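Local atomic coordinates of Exo-1,5-alpha-L-arabinofuranobiosidase (Gibberella zeae, PDB entry 2YDT), a protein that probably cleaves alpha-1,5-linked arabinan as an exo-acting arabinofuranobiosidase, releasing arabinobiose, and is bound here to an iminosugar inhibitor. Residues Lys9-Val14 with Leu336-Gly341; Leu34-Ser37 with Leu41-Thr44; Leu328-Asp333 with Ala356-Leu361. All blocks are in the same frame, centred on the assembly; numbering follows the deposited sequence.

Interaction 1. Residues Lys9-Val14 with Leu336-Gly341. With SO4 (sulfate ion), chain D.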
# COMPACT_ATOMS: atom_id res chain seq x y z
N LYS A 9 -11.99 9.40 20.09
CA LYS A 9 -11.02 8.66 19.28
C LYS A 9 -10.78 9.31 17.93
O LYS A 9 -9.79 8.98 17.28
CB LYS A 9 -11.48 7.23 19.13
CG LYS A 9 -11.62 6.62 20.52
CD LYS A 9 -11.86 5.18 20.57
CE LYS A 9 -11.50 4.64 21.96
NZ LYS A 9 -10.00 4.52 22.20
N THR A 10 -11.66 10.21 17.51
CA THR A 10 -11.48 10.88 16.23
C THR A 10 -10.58 12.11 16.34
O THR A 10 -10.43 12.72 17.41
CB THR A 10 -12.81 11.27 15.59
OG1 THR A 10 -13.49 12.24 16.40
CG2 THR A 10 -13.75 10.04 15.38
N PHE A 11 -9.96 12.46 15.21
CA PHE A 11 -9.13 13.65 15.09
C PHE A 11 -8.84 13.95 13.63
O PHE A 11 -8.98 13.06 12.77
CB PHE A 11 -7.83 13.52 15.86
CG PHE A 11 -6.99 12.33 15.46
CD1 PHE A 11 -6.14 12.38 14.35
CD2 PHE A 11 -7.02 11.18 16.22
CE1 PHE A 11 -5.34 11.29 14.03
CE2 PHE A 11 -6.25 10.07 15.87
CZ PHE A 11 -5.40 10.13 14.77
N SER A 12 -8.46 15.19 13.35
CA SER A 12 -8.23 15.63 11.98
C SER A 12 -6.85 16.26 11.79
O SER A 12 -6.44 17.11 12.57
CB SER A 12 -9.29 16.63 11.54
OG SER A 12 -10.59 16.04 11.60
N ASN A 13 -6.12 15.76 10.80
CA ASN A 13 -4.86 16.39 10.39
C ASN A 13 -3.80 16.48 11.47
O ASN A 13 -3.16 17.53 11.62
CB ASN A 13 -5.16 17.76 9.80
CG ASN A 13 -6.18 17.66 8.74
OD1 ASN A 13 -7.33 18.13 8.90
ND2 ASN A 13 -5.81 17.01 7.65
N VAL A 14 -3.60 15.41 12.20
CA VAL A 14 -2.53 15.34 13.15
C VAL A 14 -1.20 15.05 12.41
O VAL A 14 -1.09 14.09 11.67
CB VAL A 14 -2.80 14.26 14.22
CG1 VAL A 14 -1.53 13.87 15.02
CG2 VAL A 14 -3.95 14.74 15.15
N LEU A 336 -14.32 3.14 13.28
CA LEU A 336 -13.18 4.07 13.18
C LEU A 336 -12.31 3.74 11.96
O LEU A 336 -11.97 2.55 11.72
CB LEU A 336 -12.33 4.02 14.44
CG LEU A 336 -12.96 4.59 15.73
CD1 LEU A 336 -11.98 4.36 16.94
CD2 LEU A 336 -13.33 6.04 15.52
N LEU A 337 -11.92 4.78 11.24
CA LEU A 337 -11.09 4.63 10.06
C LEU A 337 -9.95 5.65 10.12
O LEU A 337 -10.20 6.86 10.18
CB LEU A 337 -11.91 4.85 8.80
CG LEU A 337 -11.16 4.79 7.45
CD1 LEU A 337 -10.83 3.32 7.03
CD2 LEU A 337 -11.97 5.47 6.35
N MET A 338 -8.70 5.17 10.05
CA MET A 338 -7.55 6.09 9.92
C MET A 338 -7.21 6.26 8.45
O MET A 338 -7.23 5.27 7.68
CB MET A 338 -6.33 5.54 10.69
CG MET A 338 -5.05 6.30 10.40
SD MET A 338 -3.65 5.68 11.43
CE MET A 338 -3.98 6.66 12.77
N ILE A 339 -6.92 7.50 8.06
CA ILE A 339 -6.53 7.88 6.73
C ILE A 339 -5.19 8.59 6.87
O ILE A 339 -5.07 9.58 7.62
CB ILE A 339 -7.57 8.83 6.05
CG1 ILE A 339 -8.98 8.28 6.26
CG2 ILE A 339 -7.20 9.05 4.58
CD1 ILE A 339 -10.10 9.23 5.84
N MET A 340 -4.13 8.06 6.22
CA MET A 340 -2.74 8.48 6.47
C MET A 340 -2.09 8.79 5.15
O MET A 340 -2.23 8.05 4.17
CB MET A 340 -1.95 7.35 7.15
CG MET A 340 -0.54 7.74 7.63
SD MET A 340 0.36 6.22 8.05
CE MET A 340 1.86 6.91 8.71
N GLY A 341 -1.37 9.92 5.09
CA GLY A 341 -0.67 10.31 3.88
C GLY A 341 0.65 10.98 4.12
O GLY A 341 0.94 11.45 5.25
S SO4 D . -15.33 10.09 19.10
O1 SO4 D . -14.76 8.80 19.47
O2 SO4 D . -16.16 10.00 17.93
O3 SO4 D . -16.01 10.59 20.30
O4 SO4 D . -14.30 11.10 18.87

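Interaction 2. Residues Leu34-Ser37 with Leu41-Thr44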
# COMPACT_ATOMS: atom_id res chain seq x y z
N LEU A 34 -0.02 0.53 10.65
CA LEU A 34 -0.29 -0.85 11.12
C LEU A 34 -0.84 -0.85 12.53
O LEU A 34 -0.27 -0.20 13.41
CB LEU A 34 1.01 -1.68 11.07
CG LEU A 34 0.96 -3.11 11.61
CD1 LEU A 34 0.07 -3.98 10.70
CD2 LEU A 34 2.36 -3.75 11.80
N GLU A 35 -1.90 -1.63 12.76
CA GLU A 35 -2.39 -1.87 14.14
C GLU A 35 -1.91 -3.23 14.62
O GLU A 35 -2.22 -4.24 13.98
CB GLU A 35 -3.91 -1.81 14.21
CG GLU A 35 -4.45 -1.88 15.64
CD GLU A 35 -5.99 -1.86 15.72
OE1 GLU A 35 -6.61 -2.64 14.99
OE2 GLU A 35 -6.52 -1.06 16.52
N LEU A 36 -1.20 -3.26 15.75
CA LEU A 36 -0.80 -4.51 16.36
C LEU A 36 -1.91 -5.11 17.19
O LEU A 36 -2.90 -4.44 17.50
CB LEU A 36 0.44 -4.30 17.21
CG LEU A 36 1.65 -3.65 16.55
CD1 LEU A 36 2.83 -3.66 17.55
CD2 LEU A 36 1.98 -4.35 15.22
N SER A 37 -1.76 -6.38 17.57
CA SER A 37 -2.81 -7.08 18.30
C SER A 37 -3.05 -6.49 19.68
O SER A 37 -4.16 -6.66 20.23
CB SER A 37 -2.45 -8.56 18.42
OG SER A 37 -1.31 -8.71 19.21
N LEU A 41 -0.18 1.34 17.43
CA LEU A 41 -0.06 1.63 15.99
C LEU A 41 1.39 1.89 15.66
O LEU A 41 2.13 2.54 16.44
CB LEU A 41 -0.86 2.86 15.58
CG LEU A 41 -2.36 2.85 15.88
CD1 LEU A 41 -2.98 4.14 15.37
CD2 LEU A 41 -3.14 1.69 15.27
N LEU A 42 1.82 1.37 14.51
CA LEU A 42 3.10 1.71 13.93
C LEU A 42 2.86 2.39 12.59
O LEU A 42 1.80 2.23 11.99
CB LEU A 42 3.94 0.45 13.70
CG LEU A 42 4.28 -0.39 14.93
CD1 LEU A 42 5.13 -1.63 14.52
CD2 LEU A 42 5.03 0.46 16.03
N GLY A 43 3.82 3.20 12.19
CA GLY A 43 3.78 3.87 10.92
C GLY A 43 5.15 4.00 10.32
O GLY A 43 6.15 4.02 11.05
N THR A 44 5.19 4.17 8.98
CA THR A 44 6.44 4.37 8.23
C THR A 44 6.16 5.09 6.93
O THR A 44 4.99 5.39 6.58
CB THR A 44 7.13 3.01 7.98
OG1 THR A 44 8.50 3.24 7.54
CG2 THR A 44 6.37 2.15 6.94

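Interaction 3. Residues Leu328-Asp333 with Ala356-Leu361. With MN (manganese (II) ion), chain J; SO4 (sulfate ion), chain D.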
# COMPACT_ATOMS: atom_id res chain seq x y z
N LEU A 328 -6.60 2.37 7.47
CA LEU A 328 -6.51 1.40 8.53
C LEU A 328 -7.86 1.35 9.26
O LEU A 328 -8.44 2.40 9.58
CB LEU A 328 -5.39 1.81 9.48
CG LEU A 328 -5.18 0.90 10.67
CD1 LEU A 328 -3.70 0.83 11.05
CD2 LEU A 328 -6.09 1.38 11.85
N THR A 329 -8.34 0.15 9.51
CA THR A 329 -9.56 -0.05 10.33
C THR A 329 -9.15 -0.58 11.71
O THR A 329 -8.19 -1.33 11.83
CB THR A 329 -10.56 -0.99 9.59
OG1 THR A 329 -11.79 -1.01 10.34
CG2 THR A 329 -10.01 -2.40 9.48
N PHE A 330 -9.84 -0.19 12.78
CA PHE A 330 -9.45 -0.53 14.15
C PHE A 330 -10.21 -1.75 14.64
O PHE A 330 -11.45 -1.78 14.52
CB PHE A 330 -9.75 0.63 15.11
CG PHE A 330 -8.85 1.85 14.91
CD1 PHE A 330 -7.76 2.04 15.73
CD2 PHE A 330 -9.11 2.79 13.92
CE1 PHE A 330 -6.91 3.19 15.57
CE2 PHE A 330 -8.26 3.89 13.75
CZ PHE A 330 -7.19 4.09 14.59
N GLN A 331 -9.47 -2.70 15.18
CA GLN A 331 -10.02 -4.01 15.56
C GLN A 331 -11.17 -3.84 16.56
O GLN A 331 -12.20 -4.50 16.43
CB GLN A 331 -8.87 -4.94 16.11
CG GLN A 331 -8.17 -4.45 17.42
CD GLN A 331 -6.64 -4.79 17.63
OE1 GLN A 331 -5.93 -5.34 16.77
NE2 GLN A 331 -6.15 -4.44 18.82
N LYS A 332 -11.00 -2.96 17.52
CA LYS A 332 -11.96 -2.82 18.63
C LYS A 332 -13.10 -1.90 18.33
O LYS A 332 -14.05 -1.84 19.11
CB LYS A 332 -11.24 -2.33 19.89
CG LYS A 332 -10.08 -3.24 20.23
CD LYS A 332 -10.05 -3.72 21.65
CE LYS A 332 -9.59 -2.61 22.59
NZ LYS A 332 -9.14 -3.14 23.93
N ASP A 333 -13.02 -1.16 17.24
CA ASP A 333 -14.14 -0.32 16.83
C ASP A 333 -14.13 -0.16 15.33
O ASP A 333 -13.53 0.76 14.78
CB ASP A 333 -14.15 1.04 17.53
CG ASP A 333 -15.47 1.83 17.27
OD1 ASP A 333 -16.26 1.43 16.36
OD2 ASP A 333 -15.71 2.84 17.97
N ALA A 356 -2.14 12.20 9.62
CA ALA A 356 -3.28 11.27 9.59
C ALA A 356 -4.50 11.92 10.21
O ALA A 356 -4.38 12.88 10.99
CB ALA A 356 -2.96 9.98 10.32
N SER A 357 -5.65 11.36 9.88
CA SER A 357 -6.92 11.66 10.54
C SER A 357 -7.59 10.34 10.92
O SER A 357 -7.38 9.33 10.25
CB SER A 357 -7.84 12.40 9.58
OG SER A 357 -7.33 13.65 9.16
N VAL A 358 -8.42 10.35 11.98
CA VAL A 358 -9.27 9.22 12.30
C VAL A 358 -10.70 9.77 12.27
O VAL A 358 -10.99 10.75 12.96
CB VAL A 358 -8.95 8.58 13.64
CG1 VAL A 358 -10.08 7.60 14.06
CG2 VAL A 358 -7.60 7.88 13.57
N VAL A 359 -11.52 9.15 11.45
CA VAL A 359 -12.95 9.52 11.26
C VAL A 359 -13.83 8.34 11.64
O VAL A 359 -13.37 7.21 11.77
CB VAL A 359 -13.25 9.91 9.82
CG1 VAL A 359 -12.37 11.08 9.38
CG2 VAL A 359 -13.10 8.70 8.85
N ARG A 360 -15.12 8.60 11.87
CA ARG A 360 -16.11 7.57 12.03
C ARG A 360 -16.96 7.45 10.76
O ARG A 360 -17.51 8.44 10.28
CB ARG A 360 -17.07 7.90 13.22
CG ARG A 360 -16.54 7.56 14.53
CD ARG A 360 -17.59 7.70 15.67
NE ARG A 360 -16.89 7.46 16.90
CZ ARG A 360 -16.59 6.25 17.37
NH1 ARG A 360 -17.04 5.16 16.78
NH2 ARG A 360 -15.88 6.15 18.46
N LEU A 361 -17.12 6.23 10.26
CA LEU A 361 -17.86 5.99 9.05
C LEU A 361 -19.34 6.34 9.31
O LEU A 361 -19.99 6.86 8.41
CB LEU A 361 -17.71 4.54 8.61
CG LEU A 361 -16.34 4.20 8.05
CD1 LEU A 361 -16.21 2.66 7.90
CD2 LEU A 361 -16.11 4.96 6.73
MN MN J . -5.58 -6.90 15.00
S SO4 D . -15.33 10.09 19.10
O1 SO4 D . -14.76 8.80 19.47
O2 SO4 D . -16.16 10.00 17.93
O3 SO4 D . -16.01 10.59 20.30
O4 SO4 D . -14.30 11.10 18.87
O HOH W 1 -3.39 -6.59 14.88
O HOH W 2 -5.74 -5.00 13.95
O HOH W 3 -5.54 -8.03 13.53

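Interaction 1. Residues Lys9-Val14 with Leu336-Gly341
K9, T10 and F11 meet L336 and M338 although another strand runs between their backbones: strand 354-360 pairs with both sides, through F11 with V358 and through L337 with V359. The contact is therefore made by side chains alone, reaching across one intervening strand. L336 does most of the work, its two methyls spreading to different partners. CD1 packs against the aliphatic start of K9, 3.6 Å from K9 CB and 3.7 Å from K9 CD, with the two side chains crossing at about a right angle; CD2 meets T10 CG2 at 4.0 Å.

Such a layout illustrates the closure of a beta-propeller, in which a strand from the N-terminus completes the outside of a blade built from the C-terminal end of the chain. Next to T10, F11 and M338 bridge the gap: M338 CE comes up to the edge of the F11 ring, near its plane and 4.2 Å from F11 CZ. Further along this outer strand, N13 and V14 both face A356 in a G1 beta bulge.

At the outer end, a sulfate, probably from the crystallisation liquor, is gripped by two backbone N-H groups and a hydroxyl. K9 N donates to sulfate O1 over 2.9 Å at 164°, and T10 N to sulfate O4 over 3.1 Å at 167°. With chi1 at 64°, T10 OG1 sits between its own N and carbonyl carbon and also donates to sulfate O4, at 2.8 Å, while CG2 is left to face L336. R360 NE holds the same anion.

Interaction 2. Residues Leu34-Ser37 with Leu41-Thr44
The flat groups that meet between L34 and L42 are peptide units, and their two hydrogen bonds are not equivalent. L42 N lies in the carbonyl plane of L34, 2.8 Å from L34 O, with an N-H...O angle of 162°. L34 N approaches L42 O at the same 2.8 Å but stands 27° off the plane of the L42 carbonyl. L34 O is also approached by the CA-H of L41, at 3.2 Å from L41 CA. Beside this hydrogen-bonded antiparallel pair, E35 and L41 form a non-hydrogen-bonded one.

Of the two sheet faces, one carries L34 and L42, whose tips approach loosely, while L36 CD2 reaches to 4.2 Å from L42 CD1. The other carries E35 and L41. Here L41 CD2 rests 3.7 Å from E35 CB, crossing at a slant the methylene part of a chain that runs on extended (chi2 -179°) and delivers its carboxylate beyond the hairpin, where OE1 accepts a hydrogen bond from Q331 N.

The hairpin of strands 28-35 and 41-47 opens the first propeller blade and is packed between two others: L34 and L36 against V105 of strand 105-111, and E35 and L41 against F330 of strand 326-330.

Interaction 3. Residues Leu328-Asp333 with Ala356-Leu361
In the propeller blade that closes the ring, F330 and D333 of the innermost strand's exit turn reach past strand 336-341 to V358 and R360 of strand 354-360. F330 to D333 form a type I beta turn, with D333 N hydrogen-bonded to F330 O at 3.2 Å. From its first residue the F330 ring meets V358 obliquely, F330 CZ lying 3.9 Å from V358 CG2, while L328 CD2 covers one ring face. From its second residue, Q331 OE1 binds a manganese ion at 2.4 Å, and three waters also bind the ion.

The polar half of the contact is a salt bridge. With CG anti to the backbone N (chi1 -171°), D333 projects its carboxylate to the guanidinium edge of R360. R360 NH1 donates to the syn side of D333 OD2 at 2.9 Å, from 31° out of the carboxylate plane, whereas R360 NH2 makes a weak bond to the same oxygen. The two planes are turned 41° apart. D335 is a second carboxylate partner of NH1, so two acidic groups and the sulfate probably fix the orientation of the guanidinium. Its other edge faces the sulfate, R360 NE to sulfate O2 at 2.8 Å and R360 NH2 to sulfate O1 at 3.0 Å.

Interactions 1 and 3 belong to one blade and interlock: each leaps over a strand that the other supplies, and both end at the same sulfate near the surface. Their backbones join through F11 with V358 and M338 with L328. Interaction 2, the more buried, is an ordinary hairpin pairing in the adjacent blade, carried by main-chain bonds and leucines. By contrast, interaction 1 combines apolar reach with a grip on an anion by backbone N-H groups and a hydroxyl, and interaction 3 pairs ring-to-valine packing with a salt bridge. The blades meet through M338 CE on L41 CD1 and, at the polar end, through E35 with Q331, so that 34-37 also borders the manganese held by 328-333.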